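Local coordinates for cyclopenase asqI (Emericella nidulans, PDB 5YY3), which converts 4'-methoxycyclopenin into 4'-methoxyviridicatin by a zinc-dependent ring contraction in aspoquinolone biosynthesis, releasing methyl isocyanate, at residues 186-189 against 190-193; 178-181 against 182-186; 119-122 against 123-126. All blocks are in the same frame, centred on the assembly; numbering follows the deposited sequence.

Contact 1: residues 186-189 against 190-193; sequences HYYW and HMVY
Tyr193 N donates to Trp189 O at 2.7 Å, the shortest sound polar bond between residues 186-189 and 190-193, which are consecutive turns of helix 180-193. Val192 N bonds to Tyr188 O one step earlier. The bond from His190 N to His186 O, at 3.3 Å, is weak. His186 pairs with His190 and Trp189 with Tyr193, each four residues apart, and Trp189 also meets its neighbour His190. The rings of His186 and His190 meet offset edge-to-face, with planes at 88° and centroids 4.3 Å apart. His190 turns its edge to the His186 face, and CD2 of His190 lies over that face near the rim. CG of His186 is anti to the backbone N (chi1 174°), whereas CG of His190 lies beside its own N (chi1 -76°). These different first torsions bring the two imidazoles together. Trp189 in turn directs the edge of its six-membered ring at the His190 face. The Tyr193 ring runs nearly parallel to that six-membered ring but barely overlaps it, and CB of Tyr193 lies over one face. Tyr193 OH bonds to Asp332. Elsewhere round the helix two more pairs make CH-pi contacts. Met191 CE sits over the Tyr187 ring, 3.5 Å from its centroid, with SD farther above the same ring in a Met-aromatic contact. Val192 CG2 covers a face of Tyr188, 3.8 Å from the ring centroid. His186 and His190 bind zinc together with His218, and their i, i+4 spacing on one helix is the HxxxH pattern of metal sites in the tyrosinase and hemocyanin family.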
loop_
_atom_site.group_PDB
_atom_site.type_symbol
_atom_site.label_atom_id
_atom_site.label_comp_id
_atom_site.label_asym_id
_atom_site.label_seq_id
_atom_site.Cartn_x
_atom_site.Cartn_y
_atom_site.Cartn_z
ATOM N N HIS A 186 -32.280 6.174 -3.060
ATOM C CA HIS A 186 -32.560 4.753 -2.954
ATOM C C HIS A 186 -33.750 4.532 -2.024
ATOM O O HIS A 186 -34.572 3.637 -2.228
ATOM C CB HIS A 186 -31.319 4.031 -2.435
ATOM C CG HIS A 186 -31.522 2.577 -2.138
ATOM N ND1 HIS A 186 -31.461 1.603 -3.111
ATOM C CD2 HIS A 186 -31.748 1.931 -0.966
ATOM C CE1 HIS A 186 -31.643 0.421 -2.555
ATOM N NE2 HIS A 186 -31.817 0.591 -1.256
ATOM N N TYR A 187 -33.817 5.368 -0.999
ATOM C CA TYR A 187 -34.835 5.300 0.040
ATOM C C TYR A 187 -36.209 5.621 -0.536
ATOM O O TYR A 187 -37.190 4.937 -0.251
ATOM C CB TYR A 187 -34.435 6.261 1.147
ATOM C CG TYR A 187 -35.443 6.643 2.202
ATOM C CD1 TYR A 187 -35.746 5.785 3.263
ATOM C CD2 TYR A 187 -36.007 7.917 2.206
ATOM C CE1 TYR A 187 -36.627 6.165 4.267
ATOM C CE2 TYR A 187 -36.882 8.310 3.197
ATOM C CZ TYR A 187 -37.185 7.432 4.229
ATOM O OH TYR A 187 -38.063 7.829 5.211
ATOM N N TYR A 188 -36.271 6.647 -1.373
ATOM C CA TYR A 188 -37.519 6.991 -2.025
ATOM C C TYR A 188 -37.856 5.969 -3.111
ATOM O O TYR A 188 -39.022 5.664 -3.335
ATOM C CB TYR A 188 -37.444 8.416 -2.606
ATOM C CG TYR A 188 -38.718 8.873 -3.302
ATOM C CD1 TYR A 188 -39.921 8.998 -2.601
ATOM C CD2 TYR A 188 -38.720 9.182 -4.659
ATOM C CE1 TYR A 188 -41.098 9.412 -3.240
ATOM C CE2 TYR A 188 -39.890 9.606 -5.307
ATOM C CZ TYR A 188 -41.072 9.719 -4.594
ATOM O OH TYR A 188 -42.219 10.136 -5.243
ATOM N N TRP A 189 -36.834 5.432 -3.769
ATOM C CA TRP A 189 -37.053 4.503 -4.871
ATOM C C TRP A 189 -37.906 3.324 -4.433
ATOM O O TRP A 189 -38.781 2.863 -5.156
ATOM C CB TRP A 189 -35.725 3.993 -5.433
ATOM C CG TRP A 189 -35.855 3.224 -6.723
ATOM C CD1 TRP A 189 -35.871 3.743 -7.978
ATOM C CD2 TRP A 189 -35.975 1.801 -6.881
ATOM N NE1 TRP A 189 -35.995 2.737 -8.910
ATOM C CE2 TRP A 189 -36.060 1.536 -8.259
ATOM C CE3 TRP A 189 -36.014 0.727 -5.987
ATOM C CZ2 TRP A 189 -36.192 0.248 -8.770
ATOM C CZ3 TRP A 189 -36.146 -0.567 -6.503
ATOM C CH2 TRP A 189 -36.231 -0.788 -7.877
ATOM N N HIS A 190 -37.643 2.835 -3.233
ATOM C CA HIS A 190 -38.354 1.673 -2.744
ATOM C C HIS A 190 -39.795 2.037 -2.419
ATOM O O HIS A 190 -40.699 1.228 -2.634
ATOM C CB HIS A 190 -37.618 1.074 -1.551
ATOM C CG HIS A 190 -36.393 0.308 -1.950
ATOM N ND1 HIS A 190 -36.414 -0.647 -2.944
ATOM C CD2 HIS A 190 -35.112 0.385 -1.529
ATOM C CE1 HIS A 190 -35.201 -1.145 -3.102
ATOM N NE2 HIS A 190 -34.393 -0.536 -2.257
ATOM N N MET A 191 -40.023 3.263 -1.944
ATOM C CA MET A 191 -41.389 3.713 -1.751
ATOM C C MET A 191 -42.093 3.762 -3.101
ATOM O O MET A 191 -43.249 3.360 -3.220
ATOM C CB MET A 191 -41.439 5.073 -1.073
ATOM C CG MET A 191 -40.767 5.088 0.284
ATOM S SD MET A 191 -40.824 6.738 0.975
ATOM C CE MET A 191 -39.601 6.642 2.262
ATOM N N VAL A 192 -41.391 4.246 -4.119
ATOM C CA VAL A 192 -41.958 4.292 -5.459
ATOM C C VAL A 192 -42.269 2.893 -5.968
ATOM O O VAL A 192 -43.382 2.612 -6.416
ATOM C CB VAL A 192 -41.021 4.994 -6.446
ATOM C CG1 VAL A 192 -41.438 4.690 -7.897
ATOM C CG2 VAL A 192 -41.044 6.480 -6.197
ATOM N N TYR A 193 -41.272 2.020 -5.877
ATOM C CA TYR A 193 -41.334 0.688 -6.460
ATOM C C TYR A 193 -42.416 -0.195 -5.815
ATOM O O TYR A 193 -43.098 -0.945 -6.515
ATOM C CB TYR A 193 -39.961 0.019 -6.342
ATOM C CG TYR A 193 -39.890 -1.353 -6.958
ATOM C CD1 TYR A 193 -39.698 -1.508 -8.333
ATOM C CD2 TYR A 193 -40.015 -2.502 -6.171
ATOM C CE1 TYR A 193 -39.626 -2.764 -8.912
ATOM C CE2 TYR A 193 -39.948 -3.768 -6.743
ATOM C CZ TYR A 193 -39.756 -3.894 -8.116
ATOM O OH TYR A 193 -39.699 -5.151 -8.697
#

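Contact 2: residues 178-181 against 182-186; sequences DDYD and LNDSH
The chain passes from an extended Asp179 into the first turns of helix 180-193, so residues 178-181 and 182-186 meet as consecutive parts of one helix start. Asn183 N bonds to Asp179 O, Asp184 N to Tyr180 O at 2.7 Å, and Ser185 N to Asp181 O. Asp179 is the N-cap. Its CG stands anti to the backbone N (chi1 -179°), which brings OD1 in front of the first turn. There OD1 accepts from Leu182 N at 2.8 Å on its anti side, 17° out of the carboxylate plane. A weak bond from Asp181 N reaches the same oxygen. The other oxygen, OD2, is taken by Lys461 and Asn560. Asp179 O is gripped twice, by Asn183 N and Asn183 ND2, both at 2.9 Å. The backbone N approaches in the carbonyl plane, while ND2 comes from above that plane. The accepting oxygen lies close to the amide plane of Asn183, and ND2 also bonds to Arg177 O, so the amide is tied to the chain just ahead of the helix. Farther along, Tyr180 and Asp184 lie side by side and point the same way, their ring and carboxylate planes only 9° apart. CB of Asp184 covers one face of the Tyr180 ring, 4.2 Å from its centroid. Asp181 and Asp184 form salt bridges with Arg536. Asp181 OD2 also pairs with Lys461, shared with Asp179, and Asp184 with Arg554. Asp178 OD1 pairs with Arg389, and its OD2 bonds to Ser458 OG. The chemistry is that of a buried helix start rich in carboxylates. All four aspartates have cationic partners, which probably offset their charge, and that negative charge would probably also suit the partial positive charge of the helix N-terminus.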
loop_
_atom_site.group_PDB
_atom_site.type_symbol
_atom_site.label_atom_id
_atom_site.label_comp_id
_atom_site.label_asym_id
_atom_site.label_seq_id
_atom_site.Cartn_x
_atom_site.Cartn_y
_atom_site.Cartn_z
ATOM N N ASP A 178 -21.830 5.852 1.126
ATOM C CA ASP A 178 -22.481 6.639 2.175
ATOM C C ASP A 178 -23.050 7.945 1.655
ATOM O O ASP A 178 -23.552 8.754 2.437
ATOM C CB ASP A 178 -21.509 6.975 3.300
ATOM C CG ASP A 178 -21.176 5.792 4.158
ATOM O OD1 ASP A 178 -22.073 5.005 4.465
ATOM O OD2 ASP A 178 -19.999 5.665 4.555
ATOM N N ASP A 179 -22.936 8.189 0.359
ATOM C CA ASP A 179 -23.421 9.455 -0.169
ATOM C C ASP A 179 -24.890 9.658 0.213
ATOM O O ASP A 179 -25.740 8.801 -0.053
ATOM C CB ASP A 179 -23.236 9.523 -1.676
ATOM C CG ASP A 179 -23.711 10.832 -2.250
ATOM O OD1 ASP A 179 -24.938 11.004 -2.378
ATOM O OD2 ASP A 179 -22.863 11.692 -2.572
ATOM N N TYR A 180 -25.166 10.789 0.858
ATOM C CA TYR A 180 -26.506 11.086 1.341
ATOM C C TYR A 180 -27.532 11.013 0.221
ATOM O O TYR A 180 -28.617 10.476 0.404
ATOM C CB TYR A 180 -26.593 12.486 1.986
ATOM C CG TYR A 180 -28.033 12.807 2.320
ATOM C CD1 TYR A 180 -28.648 12.222 3.428
ATOM C CD2 TYR A 180 -28.813 13.606 1.479
ATOM C CE1 TYR A 180 -29.979 12.461 3.722
ATOM C CE2 TYR A 180 -30.150 13.848 1.765
ATOM C CZ TYR A 180 -30.722 13.263 2.891
ATOM O OH TYR A 180 -32.035 13.490 3.200
ATOM N N ASP A 181 -27.203 11.590 -0.932
ATOM C CA ASP A 181 -28.188 11.717 -1.981
ATOM C C ASP A 181 -28.394 10.386 -2.698
ATOM O O ASP A 181 -29.491 10.101 -3.173
ATOM C CB ASP A 181 -27.786 12.846 -2.945
ATOM C CG ASP A 181 -27.807 14.218 -2.263
ATOM O OD1 ASP A 181 -28.917 14.765 -2.069
ATOM O OD2 ASP A 181 -26.725 14.741 -1.894
ATOM N N LEU A 182 -27.361 9.559 -2.778
ATOM C CA LEU A 182 -27.587 8.197 -3.245
ATOM C C LEU A 182 -28.534 7.501 -2.275
ATOM O O LEU A 182 -29.480 6.835 -2.677
ATOM C CB LEU A 182 -26.280 7.414 -3.357
ATOM C CG LEU A 182 -26.389 5.913 -3.610
ATOM C CD1 LEU A 182 -27.120 5.637 -4.908
ATOM C CD2 LEU A 182 -25.004 5.262 -3.619
ATOM N N ASN A 183 -28.288 7.673 -0.989
ATOM C CA ASN A 183 -29.079 6.972 -0.005
ATOM C C ASN A 183 -30.497 7.505 0.074
ATOM O O ASN A 183 -31.457 6.720 0.178
ATOM C CB ASN A 183 -28.401 7.041 1.352
ATOM C CG ASN A 183 -27.404 5.926 1.540
ATOM O OD1 ASN A 183 -27.771 4.825 1.948
ATOM N ND2 ASN A 183 -26.135 6.191 1.209
ATOM N N ASP A 184 -30.653 8.823 -0.003
ATOM C CA ASP A 184 -32.007 9.361 0.001
ATOM C C ASP A 184 -32.737 8.941 -1.272
ATOM O O ASP A 184 -33.920 8.636 -1.227
ATOM C CB ASP A 184 -32.048 10.891 0.134
ATOM C CG ASP A 184 -33.476 11.440 0.005
ATOM O OD1 ASP A 184 -34.275 11.245 0.951
ATOM O OD2 ASP A 184 -33.811 12.023 -1.058
ATOM N N SER A 185 -32.034 8.917 -2.402
ATOM C CA SER A 185 -32.651 8.488 -3.660
ATOM C C SER A 185 -33.129 7.035 -3.606
ATOM O O SER A 185 -34.226 6.698 -4.072
ATOM C CB SER A 185 -31.672 8.663 -4.822
ATOM O OG SER A 185 -32.035 7.826 -5.904
ATOM N N HIS A 186 -32.280 6.174 -3.060
ATOM C CA HIS A 186 -32.560 4.753 -2.954
ATOM C C HIS A 186 -33.750 4.532 -2.024
ATOM O O HIS A 186 -34.572 3.637 -2.228
ATOM C CB HIS A 186 -31.319 4.031 -2.435
ATOM C CG HIS A 186 -31.522 2.577 -2.138
ATOM N ND1 HIS A 186 -31.461 1.603 -3.111
ATOM C CD2 HIS A 186 -31.748 1.931 -0.966
ATOM C CE1 HIS A 186 -31.643 0.421 -2.555
ATOM N NE2 HIS A 186 -31.817 0.591 -1.256
#

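Contact 3: residues 119-122 against 123-126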
loop_
_atom_site.group_PDB
_atom_site.type_symbol
_atom_site.label_atom_id
_atom_site.label_comp_id
_atom_site.label_asym_id
_atom_site.label_seq_id
_atom_site.Cartn_x
_atom_site.Cartn_y
_atom_site.Cartn_z
ATOM N N ASP A 119 -42.580 2.763 6.903
ATOM C CA ASP A 119 -42.617 2.106 5.606
ATOM C C ASP A 119 -44.009 2.196 4.987
ATOM O O ASP A 119 -44.155 2.475 3.796
ATOM C CB ASP A 119 -42.190 0.645 5.730
ATOM C CG ASP A 119 -40.685 0.471 5.656
ATOM O OD1 ASP A 119 -40.023 1.368 5.088
ATOM O OD2 ASP A 119 -40.163 -0.565 6.146
ATOM N N ALA A 120 -45.033 1.968 5.806
ATOM C CA ALA A 120 -46.413 1.960 5.328
ATOM C C ALA A 120 -46.833 3.359 4.887
ATOM O O ALA A 120 -47.427 3.543 3.823
ATOM C CB ALA A 120 -47.359 1.420 6.424
ATOM N N LEU A 121 -46.497 4.345 5.708
ATOM C CA LEU A 121 -46.865 5.721 5.448
ATOM C C LEU A 121 -46.122 6.254 4.238
ATOM O O LEU A 121 -46.668 7.050 3.464
ATOM C CB LEU A 121 -46.566 6.591 6.663
ATOM C CG LEU A 121 -47.056 8.023 6.539
ATOM C CD1 LEU A 121 -48.516 8.023 6.112
ATOM C CD2 LEU A 121 -46.867 8.744 7.855
ATOM N N GLY A 122 -44.873 5.814 4.090
ATOM C CA GLY A 122 -44.026 6.238 2.993
ATOM C C GLY A 122 -44.636 5.865 1.668
ATOM O O GLY A 122 -44.801 6.716 0.795
ATOM N N ILE A 123 -44.964 4.583 1.527
ATOM C CA ILE A 123 -45.657 4.054 0.354
ATOM C C ILE A 123 -46.983 4.765 0.143
ATOM O O ILE A 123 -47.317 5.175 -0.968
ATOM C CB ILE A 123 -45.917 2.542 0.503
ATOM C CG1 ILE A 123 -44.592 1.793 0.584
ATOM C CG2 ILE A 123 -46.782 2.015 -0.652
ATOM C CD1 ILE A 123 -44.741 0.334 0.922
ATOM N N TYR A 124 -47.732 4.916 1.228
ATOM C CA TYR A 124 -49.041 5.559 1.159
ATOM C C TYR A 124 -48.948 6.960 0.548
ATOM O O TYR A 124 -49.602 7.241 -0.445
ATOM C CB TYR A 124 -49.677 5.627 2.551
ATOM C CG TYR A 124 -50.881 6.519 2.594
ATOM C CD1 TYR A 124 -52.069 6.140 1.985
ATOM C CD2 TYR A 124 -50.828 7.756 3.232
ATOM C CE1 TYR A 124 -53.179 6.958 2.019
ATOM C CE2 TYR A 124 -51.937 8.589 3.270
ATOM C CZ TYR A 124 -53.111 8.181 2.663
ATOM O OH TYR A 124 -54.210 9.006 2.695
ATOM N N LEU A 125 -48.127 7.821 1.142
ATOM C CA LEU A 125 -47.928 9.185 0.654
ATOM C C LEU A 125 -47.454 9.201 -0.796
ATOM O O LEU A 125 -47.962 9.973 -1.606
ATOM C CB LEU A 125 -46.924 9.931 1.539
ATOM C CG LEU A 125 -47.402 10.214 2.965
ATOM C CD1 LEU A 125 -46.283 10.789 3.822
ATOM C CD2 LEU A 125 -48.600 11.146 2.952
ATOM N N THR A 126 -46.500 8.334 -1.131
ATOM C CA THR A 126 -45.938 8.308 -2.485
ATOM C C THR A 126 -46.993 8.055 -3.563
ATOM O O THR A 126 -46.921 8.617 -4.665
ATOM C CB THR A 126 -44.821 7.239 -2.612
ATOM O OG1 THR A 126 -43.724 7.590 -1.759
ATOM C CG2 THR A 126 -44.320 7.122 -4.054
#
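The Tyr124 ring is the flat group of this contact, and Leu121 CD1 meets it obliquely, 3.7 Å from Tyr124 CD2. Tyr124 also packs against Leu90 of helix 77-92. The motif is the regular i to i+4 pairing of an alpha helix: residues 119-122 and 123-126 are neighbouring turns of helix 114-127, in the hemocyanin-type helical domain. Ile123 N bonds to Asp119 O and Leu125 N to Leu121 O, each with an N-H...O angle of 177°. Tyr124 N bonds to Ala120 O between them. Leu121 also reaches Leu125. Its CG is anti to the backbone N (chi1 -174°), which leans the branch along the helix toward the next turn. There Leu121 CG comes within 4.0 Å of Leu125 CD1, and Leu121 CD1 is as near to Leu125 CG. Both leucines then pack onto helix 53-61, Leu121 on Ile60 and Phe61, Leu125 on Val57. Ile123 sits on another side of the helix. Its CG1 lies over the turn, 3.3 Å from Asp119 O, and its side chain touches Met83 and Ser87 of helix 77-92. Asp119 OD2 bonds to Tyr72 OH. The helix is therefore covered by helices 53-61 and 77-92, while Thr126 faces helix 180-193. Gly122 adds no side chain on that side. Its carbonyl oxygen takes two bonds from Thr126. The amide N comes from one face of the carbonyl plane, and the hydroxyl comes from the opposite face, with Thr126 OG1 2.9 Å from Gly122 O.

Overall arrangement
Contacts 1 and 2 lie on the same helix, 180-193, and share His186. Contact 2 is its buried, charged start, where carboxylates meet basic residues from elsewhere in the chain. Contact 1 is the later, partly buried part, where the aromatic cluster includes two of the zinc ligands. Contact 3 belongs to a different helix, 114-127, and is buried and largely apolar. It touches contact 1 directly: Thr126 OG1 lies 3.5 Å from Met191 CB, and Gly122 CA lies 3.8 Å from Met191 SD. Contacts 2 and 3 do not touch, and their nearest atoms are about 9 Å apart. Contact 1 therefore sits between the other two.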